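Local coordinates for protein putative chitobiase (Bacteroides thetaiotaomicron, PDB 3HNM) that is of unknown function but, as a putative chitobiase fragment with an F5/8 type C domain, probably serves in carbohydrate binding and holds a magnesium ion, at residues I13-W18 / L157-A162. Residues are numbered along the deposited sequence; the frame is centred on the assembly and turned at random.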
loop_
_atom_site.group_PDB
_atom_site.type_symbol
_atom_site.label_atom_id
_atom_site.label_comp_id
_atom_site.label_asym_id
_atom_site.label_seq_id
_atom_site.Cartn_x
_atom_site.Cartn_y
_atom_site.Cartn_z
ATOM N N ILE A 13 -7.862 10.965 0.371
ATOM C CA ILE A 13 -9.113 10.542 0.992
ATOM C C ILE A 13 -8.864 10.121 2.438
ATOM O O ILE A 13 -7.874 9.451 2.733
ATOM C CB ILE A 13 -9.740 9.331 0.245
ATOM C CG1 ILE A 13 -10.348 9.772 -1.092
ATOM C CG2 ILE A 13 -10.846 8.718 1.090
ATOM C CD1 ILE A 13 -9.412 10.553 -1.990
ATOM N N ASP A 14 -9.751 10.509 3.347
ATOM C CA ASP A 14 -9.560 10.109 4.732
ATOM C C ASP A 14 -9.781 8.611 4.827
ATOM O O ASP A 14 -10.905 8.116 4.678
ATOM C CB ASP A 14 -10.528 10.821 5.676
ATOM C CG ASP A 14 -10.276 10.457 7.131
ATOM O OD1 ASP A 14 -11.142 9.781 7.745
ATOM O OD2 ASP A 14 -9.194 10.842 7.647
ATOM N N LYS A 15 -8.694 7.896 5.092
ATOM C CA LYS A 15 -8.719 6.440 5.186
ATOM C C LYS A 15 -9.295 5.874 6.492
ATOM O O LYS A 15 -8.813 4.850 6.977
ATOM C CB LYS A 15 -7.293 5.899 4.958
ATOM C CG LYS A 15 -6.254 6.424 5.952
ATOM C CD LYS A 15 -4.820 6.188 5.486
ATOM C CE LYS A 15 -4.475 7.026 4.277
ATOM N NZ LYS A 15 -3.051 6.836 3.929
ATOM N N LYS A 16 -10.326 6.506 7.059
ATOM C CA LYS A 16 -10.884 5.994 8.318
ATOM C C LYS A 16 -11.911 4.886 8.119
ATOM O O LYS A 16 -11.998 3.944 8.920
ATOM C CB LYS A 16 -11.488 7.121 9.172
ATOM C CG LYS A 16 -11.511 6.762 10.677
ATOM C CD LYS A 16 -10.166 6.115 11.110
ATOM C CE LYS A 16 -10.213 5.362 12.459
ATOM N NZ LYS A 16 -10.218 6.197 13.706
ATOM N N GLY A 17 -12.694 5.003 7.053
ATOM C CA GLY A 17 -13.672 3.978 6.751
ATOM C C GLY A 17 -12.941 2.823 6.091
ATOM O O GLY A 17 -13.520 1.763 5.851
ATOM N N TRP A 18 -11.658 3.040 5.798
ATOM C CA TRP A 18 -10.811 2.033 5.156
ATOM C C TRP A 18 -10.552 0.810 6.031
ATOM O O TRP A 18 -10.812 0.833 7.237
ATOM C CB TRP A 18 -9.471 2.640 4.766
ATOM C CG TRP A 18 -9.541 3.570 3.626
ATOM C CD1 TRP A 18 -10.572 4.404 3.304
ATOM C CD2 TRP A 18 -8.498 3.841 2.687
ATOM N NE1 TRP A 18 -10.231 5.182 2.222
ATOM C CE2 TRP A 18 -8.961 4.858 1.829
ATOM C CE3 TRP A 18 -7.211 3.325 2.490
ATOM C CZ2 TRP A 18 -8.186 5.368 0.797
ATOM C CZ3 TRP A 18 -6.439 3.832 1.462
ATOM C CH2 TRP A 18 -6.928 4.844 0.627
ATOM N N LEU A 157 6.605 -1.748 4.482
ATOM C CA LEU A 157 5.901 -0.619 3.881
ATOM C C LEU A 157 5.412 0.385 4.913
ATOM O O LEU A 157 4.876 0.005 5.954
ATOM C CB LEU A 157 4.697 -1.124 3.092
ATOM C CG LEU A 157 4.160 -0.097 2.109
ATOM C CD1 LEU A 157 5.243 0.187 1.066
ATOM C CD2 LEU A 157 2.903 -0.621 1.442
ATOM N N GLY A 158 5.575 1.669 4.609
ATOM C CA GLY A 158 5.126 2.699 5.528
ATOM C C GLY A 158 3.627 2.943 5.449
ATOM O O GLY A 158 2.907 2.740 6.430
ATOM N N GLU A 159 3.153 3.369 4.281
ATOM C CA GLU A 159 1.735 3.645 4.100
ATOM C C GLU A 159 1.305 3.898 2.644
ATOM O O GLU A 159 2.127 4.234 1.785
ATOM C CB GLU A 159 1.360 4.837 4.955
ATOM C CG GLU A 159 -0.097 5.062 5.033
ATOM C CD GLU A 159 -0.458 5.800 6.274
ATOM O OE1 GLU A 159 0.090 6.917 6.441
ATOM O OE2 GLU A 159 -1.272 5.270 7.081
ATOM N N VAL A 160 0.002 3.754 2.388
ATOM C CA VAL A 160 -0.587 3.935 1.055
ATOM C C VAL A 160 -1.652 5.052 0.998
ATOM O O VAL A 160 -2.626 5.026 1.745
ATOM C CB VAL A 160 -1.223 2.602 0.575
ATOM C CG1 VAL A 160 -2.069 2.014 1.670
ATOM C CG2 VAL A 160 -2.078 2.831 -0.662
ATOM N N TYR A 161 -1.464 6.023 0.104
ATOM C CA TYR A 161 -2.390 7.155 -0.058
ATOM C C TYR A 161 -3.245 7.000 -1.318
ATOM O O TYR A 161 -2.836 6.336 -2.276
ATOM C CB TYR A 161 -1.596 8.463 -0.163
ATOM C CG TYR A 161 -0.569 8.631 0.924
ATOM C CD1 TYR A 161 -0.965 8.704 2.266
ATOM C CD2 TYR A 161 0.796 8.695 0.622
ATOM C CE1 TYR A 161 -0.037 8.834 3.292
ATOM C CE2 TYR A 161 1.743 8.824 1.642
ATOM C CZ TYR A 161 1.316 8.893 2.983
ATOM O OH TYR A 161 2.227 9.013 4.016
ATOM N N ALA A 162 -4.420 7.628 -1.321
ATOM C CA ALA A 162 -5.317 7.571 -2.476
ATOM C C ALA A 162 -6.141 8.845 -2.591
ATOM O O ALA A 162 -6.800 9.243 -1.631
ATOM C CB ALA A 162 -6.234 6.369 -2.362
#
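Ile13 N gives its hydrogen to Ala162 O at 2.8 Å, one of two hydrogen bonds that tie the loop 13-18 to strand 156-166. The other comes from a side chain: Lys15 NZ reaches Val160 O at 2.9 Å, arriving well above the carbonyl plane, 51° out of it, and so not on a lone pair. CG of Lys15 sits between the backbone N and the carbonyl carbon (chi1 59°), and the chain then bends at chi3 to bring the ammonium to the strand.

The same ammonium carries the electrostatics. Lys15 NZ forms a long salt bridge with Glu159 OE2 at 3.9 Å, the two side chains approaching from opposite directions. Lys15 NZ also lies 3.3 Å from Tyr161 CD1, oblique to that ring.

Apolar contact comes from Trp18. On the six-membered ring, Trp18 CH2 meets Ala162 CB at 3.4 Å, the methyl lying at the ring edge, in plane, while Lys15 CB lies above one indole face, offset toward the rim. Trp18 also touches Met71 of strand 65-71 and Ile45, next in sequence to the metal-site residue Asp46.

A methionine in place of Lys15 would probably leave Val160 O without this donor and Glu159 without its positive neighbour. That matters because Glu159 is close to the bound magnesium, whose site includes Gly158 and Asp46, and its OE2 lies near the Asp46 carboxylate. The lysine therefore probably helps offset the negative charge beside the metal, while pinning the loop to one beta-sheet of this F5/8 type C domain.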